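Aminotransferase class-III (Ochrobactrum anthropi, PDB 5GHG) probably transfers amino groups between amines and keto compounds as a class-III omega-transaminase, using a pyridoxal-phosphate cofactor held here in its pyridoxamine form. Local coordinates at residues E208-I211 and I212-P216; Q245-L248 and K249-I253. The protein carries 1 engineered substitution. All blocks are in the same frame, centred on the assembly; numbering follows the deposited sequence.

Interaction 1 of 2, residues E208-I211 and I212-P216; sequences EQLI and IAEGP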
ATOM      1  N   GLU B 208     -20.437 -21.628  13.657  1.00  5.34           N
ATOM      2  CA  GLU B 208     -20.126 -22.280  14.930  1.00  7.12           C
ATOM      3  C   GLU B 208     -19.517 -23.660  14.712  1.00  8.00           C
ATOM      4  O   GLU B 208     -18.591 -24.055  15.441  1.00  7.83           O
ATOM      5  CB  GLU B 208     -21.364 -22.364  15.813  1.00  8.15           C
ATOM      6  CG  GLU B 208     -21.118 -23.063  17.160  1.00 11.11           C
ATOM      7  CD  GLU B 208     -22.225 -22.780  18.168  1.00 19.08           C
ATOM      8  OE1 GLU B 208     -23.375 -22.540  17.743  1.00 21.60           O
ATOM      9  OE2 GLU B 208     -21.938 -22.795  19.379  1.00 21.12           O
ATOM     10  N   GLN B 209     -19.992 -24.387  13.694  1.00  6.98           N
ATOM     11  CA  GLN B 209     -19.413 -25.686  13.376  1.00  8.40           C
ATOM     12  C   GLN B 209     -17.958 -25.563  12.953  1.00  7.43           C
ATOM     13  O   GLN B 209     -17.126 -26.405  13.308  1.00  7.22           O
ATOM     14  CB  GLN B 209     -20.223 -26.390  12.272  1.00  9.38           C
ATOM     15  CG  GLN B 209     -21.594 -26.837  12.751  1.00 15.10           C
ATOM     16  CD  GLN B 209     -22.532 -27.134  11.588  1.00 18.09           C
ATOM     17  OE1 GLN B 209     -22.093 -27.464  10.478  1.00 19.77           O
ATOM     18  NE2 GLN B 209     -23.812 -27.017  11.831  1.00 19.66           N
ATOM     19  N   LEU B 210     -17.636 -24.535  12.171  1.00  5.41           N
ATOM     20  CA  LEU B 210     -16.245 -24.279  11.810  1.00  6.41           C
ATOM     21  C   LEU B 210     -15.398 -23.986  13.059  1.00  4.98           C
ATOM     22  O   LEU B 210     -14.305 -24.543  13.228  1.00  6.56           O
ATOM     23  CB  LEU B 210     -16.159 -23.115  10.815  1.00  7.46           C
ATOM     24  CG  LEU B 210     -14.760 -22.703  10.354  1.00  9.25           C
ATOM     25  CD1 LEU B 210     -14.018 -23.842   9.699  1.00 11.38           C
ATOM     26  CD2 LEU B 210     -14.812 -21.516   9.391  1.00  9.16           C
ATOM     27  N   ILE B 211     -15.889 -23.112  13.931  1.00  4.61           N
ATOM     28  CA  ILE B 211     -15.152 -22.750  15.133  1.00  5.96           C
ATOM     29  C   ILE B 211     -14.887 -23.992  15.995  1.00  7.85           C
ATOM     30  O   ILE B 211     -13.771 -24.212  16.487  1.00  5.86           O
ATOM     31  CB  ILE B 211     -15.896 -21.670  15.923  1.00  5.34           C
ATOM     32  CG1 ILE B 211     -15.915 -20.341  15.143  1.00  4.85           C
ATOM     33  CG2 ILE B 211     -15.314 -21.476  17.331  1.00  6.15           C
ATOM     34  CD1 ILE B 211     -16.996 -19.376  15.629  1.00  4.39           C
ATOM     35  N   ILE B 212     -15.913 -24.818  16.183  1.00  7.44           N
ATOM     36  CA  ILE B 212     -15.740 -26.024  16.987  1.00  7.46           C
ATOM     37  C   ILE B 212     -14.751 -26.964  16.339  1.00  7.48           C
ATOM     38  O   ILE B 212     -13.855 -27.502  17.010  1.00 10.18           O
ATOM     39  CB  ILE B 212     -17.101 -26.694  17.239  1.00  8.99           C
ATOM     40  CG1 ILE B 212     -17.856 -25.912  18.305  1.00  6.90           C
ATOM     41  CG2 ILE B 212     -16.904 -28.161  17.654  1.00 11.91           C
ATOM     42  CD1 ILE B 212     -19.339 -26.274  18.400  1.00 10.39           C
ATOM     43  N   ALA B 213     -14.863 -27.164  15.024  1.00  8.02           N
ATOM     44  CA  ALA B 213     -13.988 -28.113  14.338  1.00 10.92           C
ATOM     45  C   ALA B 213     -12.531 -27.642  14.348  1.00 11.17           C
ATOM     46  O   ALA B 213     -11.617 -28.452  14.439  1.00 10.07           O
ATOM     47  CB  ALA B 213     -14.451 -28.344  12.904  1.00 10.49           C
ATOM     48  N   GLU B 214     -12.301 -26.342  14.220  1.00  7.15           N
ATOM     49  CA  GLU B 214     -10.932 -25.833  14.239  1.00 10.20           C
ATOM     50  C   GLU B 214     -10.329 -25.814  15.647  1.00 12.63           C
ATOM     51  O   GLU B 214      -9.106 -25.753  15.779  1.00 12.88           O
ATOM     52  CB  GLU B 214     -10.895 -24.431  13.628  1.00 11.73           C
ATOM     53  CG  GLU B 214     -11.151 -24.424  12.106  1.00 12.38           C
ATOM     54  CD  GLU B 214     -10.037 -25.095  11.325  1.00 20.48           C
ATOM     55  OE1 GLU B 214      -8.860 -25.015  11.773  1.00 15.04           O
ATOM     56  OE2 GLU B 214     -10.325 -25.717  10.271  1.00 23.36           O
ATOM     57  N   GLY B 215     -11.163 -25.889  16.689  1.00 12.05           N
ATOM     58  CA  GLY B 215     -10.748 -25.614  18.050  1.00  9.07           C
ATOM     59  C   GLY B 215     -10.977 -24.153  18.378  1.00  7.91           C
ATOM     60  O   GLY B 215     -10.243 -23.268  17.917  1.00  9.34           O
ATOM     61  N   PRO B 216     -12.026 -23.855  19.152  1.00  9.75           N
ATOM     62  CA  PRO B 216     -12.350 -22.444  19.425  1.00  8.45           C
ATOM     63  C   PRO B 216     -11.183 -21.647  19.991  1.00  9.81           C
ATOM     64  O   PRO B 216     -11.064 -20.438  19.719  1.00  8.27           O
ATOM     65  CB  PRO B 216     -13.504 -22.539  20.422  1.00 11.94           C
ATOM     66  CG  PRO B 216     -14.123 -23.866  20.144  1.00 12.00           C
ATOM     67  CD  PRO B 216     -12.979 -24.769  19.784  1.00  9.82           C
TER

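Interaction 2 of 2, residues Q245-L248 and K249-I253; sequences QAVL and KRYDI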
ATOM      1  N   GLN B 245     -22.949 -12.515  15.744  1.00  4.16           N
ATOM      2  CA  GLN B 245     -22.310 -11.920  16.919  1.00  4.46           C
ATOM      3  C   GLN B 245     -22.537 -12.768  18.175  1.00  5.68           C
ATOM      4  O   GLN B 245     -21.641 -12.874  19.020  1.00  6.02           O
ATOM      5  CB  GLN B 245     -22.792 -10.484  17.118  1.00  5.77           C
ATOM      6  CG  GLN B 245     -22.214  -9.519  16.084  1.00  6.00           C
ATOM      7  CD  GLN B 245     -22.693  -8.106  16.237  1.00  6.86           C
ATOM      8  OE1 GLN B 245     -21.981  -7.255  16.785  1.00  7.91           O
ATOM      9  NE2 GLN B 245     -23.902  -7.827  15.757  1.00  4.92           N
ATOM     10  N   ALA B 246     -23.698 -13.406  18.283  1.00  5.71           N
ATOM     11  CA  ALA B 246     -23.943 -14.319  19.403  1.00  6.26           C
ATOM     12  C   ALA B 246     -22.931 -15.464  19.413  1.00  7.39           C
ATOM     13  O   ALA B 246     -22.416 -15.829  20.477  1.00  7.29           O
ATOM     14  CB  ALA B 246     -25.368 -14.872  19.336  1.00  5.69           C
ATOM     15  N   VAL B 247     -22.648 -16.046  18.241  1.00  3.15           N
ATOM     16  CA  VAL B 247     -21.634 -17.094  18.139  1.00  5.57           C
ATOM     17  C   VAL B 247     -20.261 -16.569  18.533  1.00  6.67           C
ATOM     18  O   VAL B 247     -19.544 -17.180  19.340  1.00  8.24           O
ATOM     19  CB  VAL B 247     -21.610 -17.689  16.716  1.00  5.47           C
ATOM     20  CG1 VAL B 247     -20.471 -18.674  16.562  1.00  4.23           C
ATOM     21  CG2 VAL B 247     -22.951 -18.351  16.381  1.00  6.20           C
ATOM     22  N   LEU B 248     -19.849 -15.446  17.940  1.00  4.60           N
ATOM     23  CA  LEU B 248     -18.527 -14.912  18.230  1.00  5.28           C
ATOM     24  C   LEU B 248     -18.363 -14.642  19.723  1.00  5.97           C
ATOM     25  O   LEU B 248     -17.320 -14.961  20.306  1.00  7.53           O
ATOM     26  CB  LEU B 248     -18.277 -13.630  17.427  1.00  5.37           C
ATOM     27  CG  LEU B 248     -18.332 -13.809  15.902  1.00  5.03           C
ATOM     28  CD1 LEU B 248     -18.071 -12.455  15.207  1.00  6.58           C
ATOM     29  CD2 LEU B 248     -17.321 -14.847  15.436  1.00  4.45           C
ATOM     30  N   LYS B 249     -19.376 -14.051  20.351  1.00  7.16           N
ATOM     31  CA  LYS B 249     -19.282 -13.719  21.760  1.00  8.87           C
ATOM     32  C   LYS B 249     -19.140 -14.981  22.612  1.00 11.10           C
ATOM     33  O   LYS B 249     -18.397 -14.991  23.604  1.00 12.59           O
ATOM     34  CB  LYS B 249     -20.503 -12.901  22.177  1.00 12.26           C
ATOM     35  CG  LYS B 249     -20.423 -12.321  23.571  1.00 17.25           C
ATOM     36  CD  LYS B 249     -21.446 -11.205  23.739  1.00 27.10           C
ATOM     37  CE  LYS B 249     -22.252 -11.374  25.014  1.00 35.93           C
ATOM     38  NZ  LYS B 249     -21.397 -11.266  26.226  1.00 40.52           N
ATOM     39  N   ARG B 250     -19.805 -16.062  22.201  1.00 11.17           N
ATOM     40  CA  ARG B 250     -19.754 -17.327  22.925  1.00 11.28           C
ATOM     41  C   ARG B 250     -18.343 -17.891  23.012  1.00 12.67           C
ATOM     42  O   ARG B 250     -18.015 -18.594  23.967  1.00  9.17           O
ATOM     43  CB  ARG B 250     -20.690 -18.331  22.253  1.00 12.33           C
ATOM     44  CG  ARG B 250     -20.724 -19.736  22.878  1.00 14.06           C
ATOM     45  CD  ARG B 250     -21.796 -20.586  22.179  1.00 16.00           C
ATOM     46  NE  ARG B 250     -23.081 -19.888  22.190  1.00 18.82           N
ATOM     47  CZ  ARG B 250     -23.941 -19.840  21.185  1.00 21.22           C
ATOM     48  NH1 ARG B 250     -23.670 -20.452  20.038  1.00 16.25           N
ATOM     49  NH2 ARG B 250     -25.074 -19.161  21.319  1.00 22.75           N
ATOM     50  N   TYR B 251     -17.493 -17.600  22.029  1.00 11.35           N
ATOM     51  CA  TYR B 251     -16.135 -18.138  22.002  1.00  8.82           C
ATOM     52  C   TYR B 251     -15.069 -17.066  22.167  1.00  9.96           C
ATOM     53  O   TYR B 251     -13.889 -17.342  21.940  1.00 12.38           O
ATOM     54  CB  TYR B 251     -15.928 -18.925  20.704  1.00  7.42           C
ATOM     55  CG  TYR B 251     -16.878 -20.076  20.577  1.00  9.94           C
ATOM     56  CD1 TYR B 251     -16.683 -21.255  21.308  1.00  8.69           C
ATOM     57  CD2 TYR B 251     -17.988 -19.989  19.753  1.00  8.98           C
ATOM     58  CE1 TYR B 251     -17.566 -22.312  21.195  1.00 13.70           C
ATOM     59  CE2 TYR B 251     -18.888 -21.038  19.626  1.00 10.02           C
ATOM     60  CZ  TYR B 251     -18.672 -22.200  20.346  1.00 14.70           C
ATOM     61  OH  TYR B 251     -19.554 -23.243  20.219  1.00 12.01           O
ATOM     62  N   ASP B 252     -15.462 -15.849  22.540  1.00 12.12           N
ATOM     63  CA  ASP B 252     -14.531 -14.746  22.790  1.00 11.98           C
ATOM     64  C   ASP B 252     -13.682 -14.424  21.566  1.00  9.16           C
ATOM     65  O   ASP B 252     -12.485 -14.174  21.677  1.00 10.12           O
ATOM     66  CB  ASP B 252     -13.630 -15.054  24.003  1.00 16.19           C
ATOM     67  CG  ASP B 252     -14.421 -15.285  25.279  1.00 21.70           C
ATOM     68  OD1 ASP B 252     -15.469 -14.630  25.470  1.00 31.14           O
ATOM     69  OD2 ASP B 252     -13.999 -16.124  26.100  1.00 35.69           O
ATOM     70  N   ILE B 253     -14.309 -14.401  20.399  1.00  5.81           N
ATOM     71  CA  ILE B 253     -13.616 -14.114  19.139  1.00  6.04           C
ATOM     72  C   ILE B 253     -13.810 -12.641  18.805  1.00  5.73           C
ATOM     73  O   ILE B 253     -14.936 -12.124  18.863  1.00  4.67           O
ATOM     74  CB  ILE B 253     -14.142 -15.018  18.015  1.00  5.75           C
ATOM     75  CG1 ILE B 253     -13.838 -16.495  18.354  1.00  4.33           C
ATOM     76  CG2 ILE B 253     -13.555 -14.594  16.653  1.00  3.36           C
ATOM     77  CD1 ILE B 253     -14.639 -17.499  17.539  1.00  4.95           C
TER

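Interaction 1 of 2, residues E208-I211 and I212-P216
I212 closes a helical turn back onto E208: its N gives a hydrogen bond to E208 O at 2.9 Å, close to straight at 165°. In the isoleucine side chain CB and CG1 both lie 3.5 Å from E208 O, and CD1 lies 3.9 Å from E208 CG, the two chains crossing at a slant. E208 sends CG anti to its own backbone N (chi1 179°) and runs on extended, which carries the carboxylate past I212 to Y251 and R250. A213 repeats the backbone bond, N to Q209 O, and its CB rests on that same carbonyl oxygen. E214 N continues the series, to L210 O, with the donor nearly in line with the carbonyl. Its side chain bends at chi2 (-67°) and runs beside L210, pointing the same way; E214 CG meets L210 CD1 at 3.8 Å, while OE1 pairs with K143. G215 then leaves the helix with positive phi, at backbone angles where a CB would jam against the carbonyl oxygen of E214. P216, which has no N-H to offer, sets its ring against the last turn: CB lies 3.7 Å from I211 CG2, and CD comes within 3.4 Å of I211 O. I211 is buried, touching V247, I145 and I253 beyond this turn. The arrangement is the C-terminal end of helix 196-214, at the surface of the chain, where G215 leaves helical angles and P216 follows, just before strand 219-224 of the large domain's sheet.

Interaction 2 of 2, residues Q245-L248 and K249-I253
With CG beside the backbone N (chi1 -60°), the Y251 side chain turns back along the helix toward V247, whose CG1 stands anti to its own N (chi1 174°), beside the carbonyl carbon, and is the branch that meets the ring. V247 CG1 comes to 4.2 Å from Y251 CE2, the side chains crossing at a slant, and V247 O lies 3.2 Å from Y251 CD2. R250 CG lies over one face of the same ring, toward its rim. The bend of the R250 chain at chi3 places the guanidinium with A246 O over one face, toward its rim, and NH1 forms a salt bridge with E208; Y251 OH is hydrogen-bonded to that same carboxylate. The backbone is regular at first, with K249 N bonded to Q245 O and R250 N to A246 O, but Y251 N reaches V247 O only weakly. The helix ends in a Schellman motif: D252 is its C-prime residue, with positive phi, I253 N returns to L248 O at 3.1 Å in an almost perfectly straight bond (179°), and D252 N bonds K249 O. Two donors grip L248 O from opposite faces of its carbonyl plane, I253 N from one and Y251 N, 3.2 Å away and well above the plane, from the other. Replacing Y251 by an alanine would probably open a gap beside V247 and leave the E208 carboxylate without its hydroxyl partner. At the same turn, L248 and I253 cross at about a right angle, L248 CD2 lying 4.0 Å from I253 CG2. Both are buried: L248 also touches F222 and L255, I253 touches I219 and I211, and the turn delivers the chain directly into strand 254-258.

In the fold
Interaction 1 comes first along the chain, at the end of helix 196-214, and interaction 2 follows at the end of helix 240-250; their centres are about 11 Å apart, on the same side of the chain's centre. Strand 219-224 follows the first helix, and strand 254-258 the second; these strands are parallel neighbours in the seven-stranded mixed sheet of the large domain, with helix 240-250 as their beta-alpha-beta crossover. The two helix ends touch directly, through the E208 carboxylate shared by two residues of 245-253 and through P216 packed on Y251. Polar bonds and packing thus join the two ends, while strand 254-258 ends at D258 of the cofactor pocket.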